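Local coordinates for protein magnesium transporter, putative (PDB 3KXR) that probably carries magnesium or related cations across the membrane, the piece here being its CBS domain pair with part of the MgtE N domain, at residues C87-F92 with E147-P151; Q63-L67 with F79-L85; Y51-G57 with T130-L135. One frame throughout, in Å; residues are numbered along the deposited sequence.

Contact 1 of 3, residues C87-F92 with E147-P151; sequences CNDNLF and EIELP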
ATOM      1  N   CYS A  87       7.594  25.376  -6.890  1.00 41.41           N
ATOM      2  CA  CYS A  87       8.366  26.264  -6.036  1.00 41.43           C
ATOM      3  C   CYS A  87       9.685  25.701  -5.662  1.00 41.78           C
ATOM      4  O   CYS A  87      10.013  25.611  -4.488  1.00 40.84           O
ATOM      5  CB  CYS A  87       7.640  26.530  -4.734  1.00 41.95           C
ATOM      6  SG  CYS A  87       6.430  27.741  -4.922  1.00 41.44           S
ATOM      7  N   ASN A  88      10.457  25.335  -6.663  1.00 42.18           N
ATOM      8  CA  ASN A  88      11.675  24.663  -6.401  1.00 42.33           C
ATOM      9  C   ASN A  88      12.776  25.317  -7.146  1.00 42.28           C
ATOM     10  O   ASN A  88      12.755  25.352  -8.360  1.00 42.31           O
ATOM     11  CB  ASN A  88      11.570  23.226  -6.836  1.00 42.87           C
ATOM     12  CG  ASN A  88      12.869  22.474  -6.652  1.00 45.35           C
ATOM     13  OD1 ASN A  88      13.339  21.833  -7.592  1.00 47.97           O
ATOM     14  ND2 ASN A  88      13.463  22.552  -5.440  1.00 43.03           N
ATOM     15  N   ASP A  89      13.738  25.864  -6.426  1.00 42.35           N
ATOM     16  CA  ASP A  89      15.001  26.179  -7.063  1.00 43.08           C
ATOM     17  C   ASP A  89      16.202  26.032  -6.141  1.00 41.49           C
ATOM     18  O   ASP A  89      17.243  26.613  -6.395  1.00 41.04           O
ATOM     19  CB  ASP A  89      14.943  27.570  -7.681  1.00 43.95           C
ATOM     20  CG  ASP A  89      15.048  28.636  -6.654  1.00 48.97           C
ATOM     21  OD1 ASP A  89      14.929  28.299  -5.435  1.00 54.39           O
ATOM     22  OD2 ASP A  89      15.288  29.793  -7.066  1.00 55.44           O
ATOM     23  N   ASN A  90      16.045  25.224  -5.095  1.00 40.80           N
ATOM     24  CA  ASN A  90      17.110  24.923  -4.166  1.00 40.26           C
ATOM     25  C   ASN A  90      17.145  23.440  -3.923  1.00 39.83           C
ATOM     26  O   ASN A  90      16.173  22.728  -4.141  1.00 39.54           O
ATOM     27  CB  ASN A  90      16.909  25.669  -2.843  1.00 40.16           C
ATOM     28  CG  ASN A  90      17.213  27.117  -2.960  1.00 41.06           C
ATOM     29  OD1 ASN A  90      17.932  27.530  -3.856  1.00 46.56           O
ATOM     30  ND2 ASN A  90      16.671  27.915  -2.071  1.00 43.42           N
ATOM     31  N   LEU A  91      18.278  22.983  -3.427  1.00 39.48           N
ATOM     32  CA  LEU A  91      18.447  21.573  -3.123  1.00 38.96           C
ATOM     33  C   LEU A  91      19.179  21.455  -1.782  1.00 37.87           C
ATOM     34  O   LEU A  91      20.085  22.240  -1.484  1.00 38.04           O
ATOM     35  CB  LEU A  91      19.181  20.933  -4.288  1.00 39.13           C
ATOM     36  CG  LEU A  91      19.525  19.463  -4.341  1.00 39.21           C
ATOM     37  CD1 LEU A  91      19.673  19.040  -5.805  1.00 37.97           C
ATOM     38  CD2 LEU A  91      20.815  19.299  -3.585  1.00 40.68           C
ATOM     39  N   PHE A  92      18.739  20.522  -0.957  1.00 35.97           N
ATOM     40  CA  PHE A  92      19.197  20.457   0.413  1.00 35.82           C
ATOM     41  C   PHE A  92      20.187  19.334   0.607  1.00 35.52           C
ATOM     42  O   PHE A  92      20.004  18.257   0.052  1.00 36.47           O
ATOM     43  CB  PHE A  92      17.986  20.297   1.333  1.00 35.58           C
ATOM     44  CG  PHE A  92      16.965  21.355   1.112  1.00 35.69           C
ATOM     45  CD1 PHE A  92      17.334  22.695   1.103  1.00 35.55           C
ATOM     46  CD2 PHE A  92      15.646  21.035   0.842  1.00 38.54           C
ATOM     47  CE1 PHE A  92      16.389  23.689   0.863  1.00 35.94           C
ATOM     48  CE2 PHE A  92      14.691  22.040   0.601  1.00 37.40           C
ATOM     49  CZ  PHE A  92      15.075  23.360   0.607  1.00 35.35           C
ATOM     50  N   GLU A 147      13.902  33.566  -1.319  1.00 42.98           N
ATOM     51  CA  GLU A 147      13.612  32.137  -1.491  1.00 42.43           C
ATOM     52  C   GLU A 147      12.168  31.859  -1.885  1.00 41.13           C
ATOM     53  O   GLU A 147      11.250  32.601  -1.519  1.00 40.07           O
ATOM     54  CB  GLU A 147      13.839  31.383  -0.184  1.00 43.13           C
ATOM     55  CG  GLU A 147      15.084  31.746   0.635  1.00 45.49           C
ATOM     56  CD  GLU A 147      16.380  31.511  -0.105  1.00 48.32           C
ATOM     57  OE1 GLU A 147      16.379  30.825  -1.162  1.00 53.61           O
ATOM     58  OE2 GLU A 147      17.410  32.038   0.360  1.00 49.19           O
ATOM     59  N   ILE A 148      11.965  30.767  -2.605  1.00 39.80           N
ATOM     60  CA  ILE A 148      10.618  30.308  -2.878  1.00 39.28           C
ATOM     61  C   ILE A 148      10.296  29.018  -2.100  1.00 38.95           C
ATOM     62  O   ILE A 148       9.201  28.446  -2.223  1.00 38.71           O
ATOM     63  CB  ILE A 148      10.348  30.187  -4.417  1.00 39.19           C
ATOM     64  CG1 ILE A 148      11.275  29.178  -5.113  1.00 39.22           C
ATOM     65  CG2 ILE A 148      10.493  31.558  -5.063  1.00 37.86           C
ATOM     66  CD1 ILE A 148      10.901  28.873  -6.669  1.00 35.12           C
ATOM     67  N   GLU A 149      11.232  28.583  -1.266  1.00 38.09           N
ATOM     68  CA  GLU A 149      10.981  27.455  -0.395  1.00 38.10           C
ATOM     69  C   GLU A 149      11.984  27.519   0.709  1.00 37.68           C
ATOM     70  O   GLU A 149      13.088  28.031   0.516  1.00 37.37           O
ATOM     71  CB  GLU A 149      11.175  26.146  -1.166  1.00 38.68           C
ATOM     72  CG  GLU A 149      12.605  25.975  -1.706  1.00 40.59           C
ATOM     73  CD  GLU A 149      12.806  24.796  -2.666  1.00 43.68           C
ATOM     74  OE1 GLU A 149      12.353  23.664  -2.363  1.00 44.28           O
ATOM     75  OE2 GLU A 149      13.470  25.010  -3.708  1.00 45.06           O
ATOM     76  N   LEU A 150      11.641  26.957   1.851  1.00 37.20           N
ATOM     77  CA  LEU A 150      12.636  26.795   2.898  1.00 37.34           C
ATOM     78  C   LEU A 150      12.589  25.381   3.462  1.00 37.09           C
ATOM     79  O   LEU A 150      11.512  24.799   3.590  1.00 37.11           O
ATOM     80  CB  LEU A 150      12.391  27.781   4.033  1.00 37.35           C
ATOM     81  CG  LEU A 150      12.781  29.255   3.843  1.00 38.12           C
ATOM     82  CD1 LEU A 150      12.364  30.082   5.082  1.00 36.77           C
ATOM     83  CD2 LEU A 150      14.286  29.376   3.570  1.00 37.05           C
ATOM     84  N   PRO A 151      13.749  24.838   3.827  1.00 36.85           N
ATOM     85  CA  PRO A 151      13.788  23.563   4.514  1.00 37.28           C
ATOM     86  C   PRO A 151      13.293  23.678   5.945  1.00 37.76           C
ATOM     87  O   PRO A 151      13.499  24.719   6.613  1.00 38.70           O
ATOM     88  CB  PRO A 151      15.280  23.211   4.507  1.00 36.96           C
ATOM     89  CG  PRO A 151      15.941  24.500   4.497  1.00 36.96           C
ATOM     90  CD  PRO A 151      15.079  25.456   3.771  1.00 36.89           C
TER
HETATM   91  O   HOH W   1      14.304  29.161  -2.957  1.00 38.25           O
HETATM   92  O   HOH W   2      14.020  21.268  -2.861  1.00 38.57           O
HETATM   93  O   HOH W   3      15.741  27.260   0.476  1.00 45.92           O
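Glu149 reaches across from strand 149-153 and sets its carboxylate against the loop that leads into strand 90-94. Its CG sits between the backbone N and the carbonyl carbon (chi1 61°), and the extended chain beyond carries OE2 to three donors. The backbone N atoms of Asp89 and Asn90 each approach OE2 nearly along its C-O bond, both at 2.9 Å, while Asn88 ND2 comes to the syn side at 3.0 Å, its amide plane turned 84° from the carboxylate. OE1 makes a salt bridge with Arg162, which probably balances this buried charge, and also takes a bond from a water. Cut back to an alanine, this position would probably leave the two backbone N-H groups and the Asn88 amide without their acceptor, and Arg162 without its counter-charge.

The Asn90 and Glu147 side chains cross at about a right angle, and ND2 gives OE1 a 3.1 Å bond from above the carboxylate plane; Arg105 holds the same oxygen in a salt bridge. Farther along, Pro151 lies on one face of the Phe92 ring, its CB 3.8 Å from the centroid in a CH-pi contact. The strand segments run almost parallel, 8° apart, in the pairing of two CBS motifs that makes a Bateman module.

Contact 2 of 3, residues Q63-L67 with F79-L85; sequences QMLVL and FFRRIEL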
ATOM      1  N   GLN A  63       8.151  16.216  -0.012  1.00 45.74           N
ATOM      2  CA  GLN A  63       8.635  16.340  -1.404  1.00 45.71           C
ATOM      3  C   GLN A  63       9.676  17.418  -1.567  1.00 44.51           C
ATOM      4  O   GLN A  63       9.393  18.596  -1.406  1.00 44.33           O
ATOM      5  CB  GLN A  63       7.474  16.677  -2.357  1.00 46.23           C
ATOM      6  CG  GLN A  63       6.976  15.486  -3.068  1.00 50.12           C
ATOM      7  CD  GLN A  63       5.623  15.649  -3.697  1.00 54.13           C
ATOM      8  OE1 GLN A  63       5.517  15.820  -4.914  1.00 56.56           O
ATOM      9  NE2 GLN A  63       4.572  15.518  -2.887  1.00 59.21           N
HETATM   10  N   MSE A  64      10.879  17.027  -1.919  1.00 43.84           N
HETATM   11  CA  MSE A  64      11.935  17.986  -2.027  1.00 44.16           C
HETATM   12  C   MSE A  64      13.132  17.424  -2.747  1.00 43.05           C
HETATM   13  O   MSE A  64      13.306  16.240  -2.873  1.00 42.77           O
HETATM   14  CB  MSE A  64      12.360  18.421  -0.626  1.00 45.26           C
HETATM   15  CG  MSE A  64      12.871  17.271   0.203  1.00 48.47           C
HETATM   16 SE   MSE A  64      13.407  17.798   2.007  1.00 61.42          SE
HETATM   17  CE  MSE A  64      13.392  16.012   2.903  1.00 47.78           C
ATOM     18  N   LEU A  65      13.986  18.313  -3.205  1.00 42.60           N
ATOM     19  CA  LEU A  65      15.282  17.927  -3.721  1.00 41.54           C
ATOM     20  C   LEU A  65      16.300  17.861  -2.543  1.00 40.57           C
ATOM     21  O   LEU A  65      16.637  18.858  -1.926  1.00 39.84           O
ATOM     22  CB  LEU A  65      15.679  18.909  -4.838  1.00 41.77           C
ATOM     23  CG  LEU A  65      15.343  18.532  -6.304  1.00 42.60           C
ATOM     24  CD1 LEU A  65      13.984  17.935  -6.527  1.00 37.26           C
ATOM     25  CD2 LEU A  65      15.594  19.723  -7.217  1.00 42.30           C
ATOM     26  N   VAL A  66      16.751  16.654  -2.212  1.00 40.10           N
ATOM     27  CA  VAL A  66      17.756  16.457  -1.174  1.00 39.53           C
ATOM     28  C   VAL A  66      18.832  15.439  -1.646  1.00 38.73           C
ATOM     29  O   VAL A  66      18.524  14.472  -2.334  1.00 38.87           O
ATOM     30  CB  VAL A  66      17.083  15.994   0.153  1.00 39.98           C
ATOM     31  CG1 VAL A  66      16.134  14.836  -0.127  1.00 38.99           C
ATOM     32  CG2 VAL A  66      18.121  15.626   1.183  1.00 39.30           C
ATOM     33  N   LEU A  67      20.093  15.682  -1.298  1.00 37.37           N
ATOM     34  CA  LEU A  67      21.183  14.749  -1.586  1.00 36.27           C
ATOM     35  C   LEU A  67      22.110  14.665  -0.369  1.00 36.51           C
ATOM     36  O   LEU A  67      22.177  15.602   0.449  1.00 37.34           O
ATOM     37  CB  LEU A  67      21.964  15.214  -2.831  1.00 35.83           C
ATOM     38  CG  LEU A  67      21.315  15.133  -4.224  1.00 34.12           C
ATOM     39  CD1 LEU A  67      22.149  15.814  -5.268  1.00 31.79           C
ATOM     40  CD2 LEU A  67      21.092  13.673  -4.599  1.00 31.17           C
ATOM     41  N   PHE A  79      19.399  16.460 -11.021  1.00 42.89           N
ATOM     42  CA  PHE A  79      18.175  16.472 -10.222  1.00 42.91           C
ATOM     43  C   PHE A  79      17.248  17.603 -10.667  1.00 42.91           C
ATOM     44  O   PHE A  79      16.030  17.442 -10.789  1.00 42.65           O
ATOM     45  CB  PHE A  79      18.526  16.659  -8.732  1.00 43.31           C
ATOM     46  CG  PHE A  79      17.702  15.814  -7.779  1.00 42.94           C
ATOM     47  CD1 PHE A  79      16.439  15.357  -8.117  1.00 42.71           C
ATOM     48  CD2 PHE A  79      18.194  15.529  -6.510  1.00 42.88           C
ATOM     49  CE1 PHE A  79      15.696  14.607  -7.213  1.00 43.03           C
ATOM     50  CE2 PHE A  79      17.461  14.785  -5.589  1.00 42.72           C
ATOM     51  CZ  PHE A  79      16.218  14.319  -5.927  1.00 43.57           C
ATOM     52  N   PHE A  80      17.835  18.763 -10.899  1.00 42.73           N
ATOM     53  CA  PHE A  80      17.049  19.899 -11.280  1.00 42.49           C
ATOM     54  C   PHE A  80      16.509  19.694 -12.674  1.00 42.78           C
ATOM     55  O   PHE A  80      15.458  20.180 -12.973  1.00 42.19           O
ATOM     56  CB  PHE A  80      17.884  21.147 -11.298  1.00 42.35           C
ATOM     57  CG  PHE A  80      18.083  21.759  -9.991  1.00 42.32           C
ATOM     58  CD1 PHE A  80      17.014  22.263  -9.295  1.00 42.82           C
ATOM     59  CD2 PHE A  80      19.364  21.907  -9.468  1.00 44.07           C
ATOM     60  CE1 PHE A  80      17.208  22.859  -8.053  1.00 43.46           C
ATOM     61  CE2 PHE A  80      19.564  22.522  -8.241  1.00 44.59           C
ATOM     62  CZ  PHE A  80      18.473  22.995  -7.532  1.00 44.78           C
ATOM     63  N   ARG A  81      17.236  18.998 -13.533  1.00 43.81           N
ATOM     64  CA  ARG A  81      16.789  18.844 -14.925  1.00 44.85           C
ATOM     65  C   ARG A  81      15.754  17.706 -15.070  1.00 45.48           C
ATOM     66  O   ARG A  81      14.918  17.748 -15.972  1.00 46.14           O
ATOM     67  CB  ARG A  81      17.968  18.655 -15.892  1.00 44.61           C
ATOM     68  CG  ARG A  81      18.869  19.929 -16.108  1.00 46.38           C
ATOM     69  CD  ARG A  81      18.275  21.035 -17.034  1.00 46.09           C
ATOM     70  N   ARG A  82      15.775  16.719 -14.178  1.00 45.84           N
ATOM     71  CA  ARG A  82      14.941  15.529 -14.356  1.00 46.25           C
ATOM     72  C   ARG A  82      13.615  15.563 -13.600  1.00 45.91           C
ATOM     73  O   ARG A  82      12.788  14.731 -13.803  1.00 45.66           O
ATOM     74  CB  ARG A  82      15.715  14.306 -13.891  1.00 46.68           C
ATOM     75  CG  ARG A  82      15.738  14.171 -12.349  1.00 50.04           C
ATOM     76  CD  ARG A  82      16.764  13.165 -11.840  1.00 52.50           C
ATOM     77  NE  ARG A  82      16.590  11.819 -12.410  1.00 54.18           N
ATOM     78  CZ  ARG A  82      17.282  10.739 -12.031  1.00 54.98           C
ATOM     79  NH1 ARG A  82      18.203  10.811 -11.061  1.00 53.56           N
ATOM     80  NH2 ARG A  82      17.053   9.577 -12.637  1.00 55.80           N
ATOM     81  N   ILE A  83      13.452  16.496 -12.684  1.00 46.49           N
ATOM     82  CA  ILE A  83      12.285  16.554 -11.809  1.00 46.72           C
ATOM     83  C   ILE A  83      11.636  17.891 -11.971  1.00 46.42           C
ATOM     84  O   ILE A  83      12.323  18.908 -12.011  1.00 46.61           O
ATOM     85  CB  ILE A  83      12.690  16.450 -10.318  1.00 46.69           C
ATOM     86  CG1 ILE A  83      13.008  15.008  -9.950  1.00 47.90           C
ATOM     87  CG2 ILE A  83      11.602  16.888  -9.457  1.00 47.95           C
ATOM     88  CD1 ILE A  83      12.105  13.962 -10.649  1.00 47.93           C
ATOM     89  N   GLU A  84      10.317  17.882 -12.071  1.00 46.25           N
ATOM     90  CA  GLU A  84       9.540  19.095 -12.076  1.00 46.19           C
ATOM     91  C   GLU A  84       8.863  19.160 -10.718  1.00 45.45           C
ATOM     92  O   GLU A  84       8.213  18.230 -10.296  1.00 45.59           O
ATOM     93  CB  GLU A  84       8.531  19.044 -13.195  1.00 46.87           C
ATOM     94  CG  GLU A  84       8.354  20.361 -13.927  1.00 49.15           C
ATOM     95  CD  GLU A  84       7.414  20.216 -15.078  1.00 51.95           C
ATOM     96  OE1 GLU A  84       6.912  19.084 -15.314  1.00 51.49           O
ATOM     97  OE2 GLU A  84       7.178  21.235 -15.763  1.00 57.71           O
ATOM     98  N   LEU A  85       9.065  20.249 -10.004  1.00 44.61           N
ATOM     99  CA  LEU A  85       8.521  20.393  -8.677  1.00 43.54           C
ATOM    100  C   LEU A  85       8.099  21.834  -8.440  1.00 42.81           C
ATOM    101  O   LEU A  85       8.797  22.773  -8.838  1.00 42.05           O
ATOM    102  CB  LEU A  85       9.595  20.033  -7.699  1.00 44.19           C
ATOM    103  CG  LEU A  85       9.146  19.479  -6.386  1.00 44.74           C
ATOM    104  CD1 LEU A  85       8.516  18.145  -6.681  1.00 46.60           C
ATOM    105  CD2 LEU A  85      10.404  19.352  -5.510  1.00 45.45           C
TER
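Residues 63-67 run past the last turn of helix 73-82 and the chain leaving it, with the CA atoms of Leu65 and Phe79 7.3 Å apart and those of Met64 and Leu85 7.9 Å apart. This is the inside of a beta-alpha-beta unit of the first CBS motif, in which the helix links strand 66-68 to its parallel neighbour 90-94 and packs on them through apolar side chains.

Leu65 is the hub. Its CG stands over the middle of the Phe79 ring, 3.9 Å from the centroid and 13° off the ring normal, a CH-pi contact made as the two side chains slide past each other in opposite directions. The methyl branches then part: CD2 approaches Phe80 CD1 obliquely at 3.6 Å, whereas CD1 meets Ile83 CG2 at 3.9 Å and also Leu85. Leu85 turns its CG roughly anti to the backbone N (chi1 -152°), which brings CD2 within 4.0 Å of Leu65 CD1.

Gln63 OE1 accepts a hydrogen bond from the backbone N of Leu9 of the second subunit, and Trp21 of that subunit meets Phe79 edge-to-face. Leu67 CG packs at the rim of the same phenyl ring, close to its plane. In that plane too lies the carbonyl oxygen of Val66, 3.4 Å from Phe79 CE2.

Contact 3 of 3, residues Y51-G57 with T130-L135; sequences YSENEIG and TANTTL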
ATOM      1  N   TYR A  51       2.667  17.434  15.283  1.00 43.29           N
ATOM      2  CA  TYR A  51       2.772  18.890  15.398  1.00 42.98           C
ATOM      3  C   TYR A  51       1.402  19.521  15.542  1.00 43.11           C
ATOM      4  O   TYR A  51       0.461  19.175  14.825  1.00 42.97           O
ATOM      5  CB  TYR A  51       3.506  19.498  14.180  1.00 42.95           C
ATOM      6  CG  TYR A  51       4.933  19.011  14.036  1.00 41.98           C
ATOM      7  CD1 TYR A  51       5.295  18.101  13.035  1.00 41.45           C
ATOM      8  CD2 TYR A  51       5.915  19.425  14.928  1.00 42.60           C
ATOM      9  CE1 TYR A  51       6.617  17.631  12.927  1.00 41.53           C
ATOM     10  CE2 TYR A  51       7.246  18.972  14.820  1.00 42.25           C
ATOM     11  CZ  TYR A  51       7.583  18.074  13.830  1.00 41.28           C
ATOM     12  OH  TYR A  51       8.874  17.630  13.761  1.00 40.10           O
ATOM     13  N   SER A  52       1.305  20.474  16.457  1.00 43.45           N
ATOM     14  CA  SER A  52       0.031  21.096  16.783  1.00 43.97           C
ATOM     15  C   SER A  52      -0.286  22.160  15.750  1.00 44.27           C
ATOM     16  O   SER A  52       0.521  22.427  14.855  1.00 44.36           O
ATOM     17  CB  SER A  52       0.085  21.680  18.187  1.00 43.96           C
ATOM     18  OG  SER A  52       1.180  22.572  18.293  1.00 44.77           O
ATOM     19  N   GLU A  53      -1.454  22.773  15.892  1.00 44.51           N
ATOM     20  CA  GLU A  53      -2.053  23.557  14.819  1.00 44.81           C
ATOM     21  C   GLU A  53      -1.297  24.808  14.450  1.00 43.58           C
ATOM     22  O   GLU A  53      -1.474  25.317  13.363  1.00 43.97           O
ATOM     23  CB  GLU A  53      -3.482  23.944  15.188  1.00 45.59           C
ATOM     24  CG  GLU A  53      -3.558  24.959  16.344  1.00 49.17           C
ATOM     25  CD  GLU A  53      -4.992  25.290  16.785  1.00 54.69           C
ATOM     26  OE1 GLU A  53      -5.977  24.908  16.082  1.00 56.40           O
ATOM     27  OE2 GLU A  53      -5.118  25.944  17.857  1.00 58.05           O
ATOM     28  N   ASN A  54      -0.479  25.324  15.345  1.00 42.66           N
ATOM     29  CA  ASN A  54       0.290  26.512  15.026  1.00 42.15           C
ATOM     30  C   ASN A  54       1.775  26.219  14.892  1.00 41.50           C
ATOM     31  O   ASN A  54       2.585  27.107  15.095  1.00 41.19           O
ATOM     32  CB  ASN A  54       0.036  27.608  16.077  1.00 42.31           C
ATOM     33  CG  ASN A  54       0.584  28.995  15.657  1.00 43.20           C
ATOM     34  OD1 ASN A  54       0.541  29.379  14.478  1.00 45.54           O
ATOM     35  ND2 ASN A  54       1.112  29.735  16.625  1.00 41.40           N
ATOM     36  N   GLU A  55       2.137  24.988  14.524  1.00 41.27           N
ATOM     37  CA  GLU A  55       3.542  24.630  14.262  1.00 40.67           C
ATOM     38  C   GLU A  55       3.730  24.335  12.796  1.00 40.03           C
ATOM     39  O   GLU A  55       2.975  23.557  12.219  1.00 40.14           O
ATOM     40  CB  GLU A  55       3.966  23.407  15.076  1.00 40.96           C
ATOM     41  CG  GLU A  55       4.019  23.652  16.586  1.00 42.03           C
ATOM     42  CD  GLU A  55       4.503  22.438  17.409  1.00 44.15           C
ATOM     43  OE1 GLU A  55       4.001  21.301  17.230  1.00 43.04           O
ATOM     44  OE2 GLU A  55       5.385  22.632  18.276  1.00 47.17           O
ATOM     45  N   ILE A  56       4.756  24.913  12.181  1.00 39.18           N
ATOM     46  CA  ILE A  56       4.923  24.746  10.744  1.00 38.30           C
ATOM     47  C   ILE A  56       5.185  23.269  10.322  1.00 38.69           C
ATOM     48  O   ILE A  56       4.849  22.841   9.191  1.00 37.46           O
ATOM     49  CB  ILE A  56       6.001  25.687  10.209  1.00 38.44           C
ATOM     50  CG1 ILE A  56       5.838  25.846   8.685  1.00 37.93           C
ATOM     51  CG2 ILE A  56       7.426  25.209  10.621  1.00 36.60           C
ATOM     52  CD1 ILE A  56       4.437  26.225   8.237  1.00 35.91           C
ATOM     53  N   GLY A  57       5.749  22.479  11.237  1.00 38.75           N
ATOM     54  CA  GLY A  57       5.905  21.043  11.008  1.00 39.25           C
ATOM     55  C   GLY A  57       4.654  20.364  10.454  1.00 39.69           C
ATOM     56  O   GLY A  57       4.717  19.448   9.644  1.00 39.02           O
ATOM     57  N   THR A 130      12.773  25.769  12.043  1.00 42.88           N
ATOM     58  CA  THR A 130      12.461  24.734  13.008  1.00 41.98           C
ATOM     59  C   THR A 130      10.973  24.395  12.863  1.00 41.35           C
ATOM     60  O   THR A 130      10.158  25.277  12.570  1.00 41.14           O
ATOM     61  CB  THR A 130      12.777  25.201  14.443  1.00 41.80           C
ATOM     62  OG1 THR A 130      12.037  26.402  14.723  1.00 40.96           O
ATOM     63  CG2 THR A 130      14.277  25.466  14.571  1.00 40.39           C
ATOM     64  N   ALA A 131      10.637  23.121  13.083  1.00 40.60           N
ATOM     65  CA  ALA A 131       9.280  22.592  12.877  1.00 39.91           C
ATOM     66  C   ALA A 131       8.275  23.246  13.822  1.00 39.45           C
ATOM     67  O   ALA A 131       7.078  23.295  13.549  1.00 38.38           O
ATOM     68  CB  ALA A 131       9.274  21.093  13.070  1.00 39.66           C
ATOM     69  N   ASN A 132       8.786  23.760  14.930  1.00 39.28           N
ATOM     70  CA  ASN A 132       7.952  24.439  15.922  1.00 39.04           C
ATOM     71  C   ASN A 132       7.750  25.921  15.627  1.00 38.55           C
ATOM     72  O   ASN A 132       7.040  26.567  16.350  1.00 38.07           O
ATOM     73  CB  ASN A 132       8.530  24.256  17.328  1.00 38.87           C
ATOM     74  CG  ASN A 132       9.840  24.967  17.507  1.00 39.41           C
ATOM     75  OD1 ASN A 132      10.452  25.418  16.555  1.00 44.30           O
ATOM     76  ND2 ASN A 132      10.273  25.079  18.725  1.00 41.29           N
ATOM     77  N   THR A 133       8.358  26.470  14.575  1.00 38.58           N
ATOM     78  CA  THR A 133       8.095  27.879  14.211  1.00 38.01           C
ATOM     79  C   THR A 133       6.593  28.090  13.975  1.00 37.82           C
ATOM     80  O   THR A 133       5.909  27.185  13.451  1.00 37.27           O
ATOM     81  CB  THR A 133       8.866  28.254  12.953  1.00 37.97           C
ATOM     82  OG1 THR A 133      10.254  28.012  13.190  1.00 40.15           O
ATOM     83  CG2 THR A 133       8.639  29.702  12.563  1.00 36.39           C
ATOM     84  N   THR A 134       6.073  29.255  14.387  1.00 37.27           N
ATOM     85  CA  THR A 134       4.643  29.545  14.219  1.00 37.08           C
ATOM     86  C   THR A 134       4.347  29.728  12.751  1.00 37.62           C
ATOM     87  O   THR A 134       5.243  30.068  11.967  1.00 37.49           O
ATOM     88  CB  THR A 134       4.159  30.818  14.958  1.00 36.77           C
ATOM     89  OG1 THR A 134       4.815  31.958  14.412  1.00 35.92           O
ATOM     90  CG2 THR A 134       4.411  30.756  16.456  1.00 34.93           C
ATOM     91  N   LEU A 135       3.088  29.550  12.383  1.00 38.17           N
ATOM     92  CA  LEU A 135       2.724  29.579  10.980  1.00 39.10           C
ATOM     93  C   LEU A 135       3.024  30.921  10.351  1.00 40.31           C
ATOM     94  O   LEU A 135       3.560  30.999   9.250  1.00 41.33           O
ATOM     95  CB  LEU A 135       1.256  29.242  10.785  1.00 39.16           C
ATOM     96  CG  LEU A 135       0.741  27.936  11.394  1.00 39.03           C
ATOM     97  CD1 LEU A 135      -0.674  27.709  10.910  1.00 35.52           C
ATOM     98  CD2 LEU A 135       1.680  26.750  11.060  1.00 38.19           C
TER
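Leu135, first residue of helix 135-143, lays its side chain over Asn54 and the turn 52-55. Its CG is turned anti to the carbonyl carbon (chi1 -54°), which carries the branch onto that turn. CB lies 3.8 Å from Asn54 OD1, and CG comes closer to that same oxygen, at 3.4 Å. The methyls then divide. CD1 goes to the backbone O of Glu53, 3.5 Å away, and CD2 rests on the peptide of Glu55, 3.6 Å from its C, where the Ile56 side chain crosses that of Leu135 obliquely and brings CD1 against CD2. The backbone N of Leu135 gives Asn54 OD1 a straight but weak bond of 3.3 Å. Thr134 is the N-cap residue: its OG1 accepts from the backbone N of Asp137, capping the helix, while its CG2 lies next to Asn54 ND2, the two side chains pointing the same way.

Two backbone bonds fix the loops side by side. Ile56 N donates to Thr133 O at 2.8 Å, nearly in line with the carbonyl, and Gly57 N donates to Ala131 O at 2.8 Å, in the carbonyl plane on a lone pair. Ala131 CB rests obliquely against the Tyr51 ring near CE2, and the CA of Gly57 lies over one face of that ring, toward its rim. Glu55 OE1 bonds Ser52 N and so braces its own turn.

The chain leaving helix 39-50, the last helix in the part assigned to the MgtE N domain, is thus joined to the second CBS motif. With type I turns at 52-55 and 130-133, the pairing is likely to rest mainly on backbone shape, with Asn54 adding a weak polar tie and Leu135, Ile56 and Ala131 apolar cover.

In the fold
Contacts 1 and 2 are neighbours, their centres about 10 Å apart, and they share one sheet: Phe92 N lies 2.9 Å from Leu65 O and Phe92 O 2.9 Å from Leu67 N, both probable hydrogen bonds between strands 90-94 and 66-68. Arg162 also links them, pairing with Glu149 and packing on Leu85. The segments of contacts 1 and 3 alternate along the chain, yet their nearest atoms stay about 6 Å apart, without touching. Contact 3 has its centre about 18 Å from that of contact 1 and 25 Å from that of contact 2, on the opposite side of the chain's centre from contact 2. Of the three, contact 2 alone meets the second subunit.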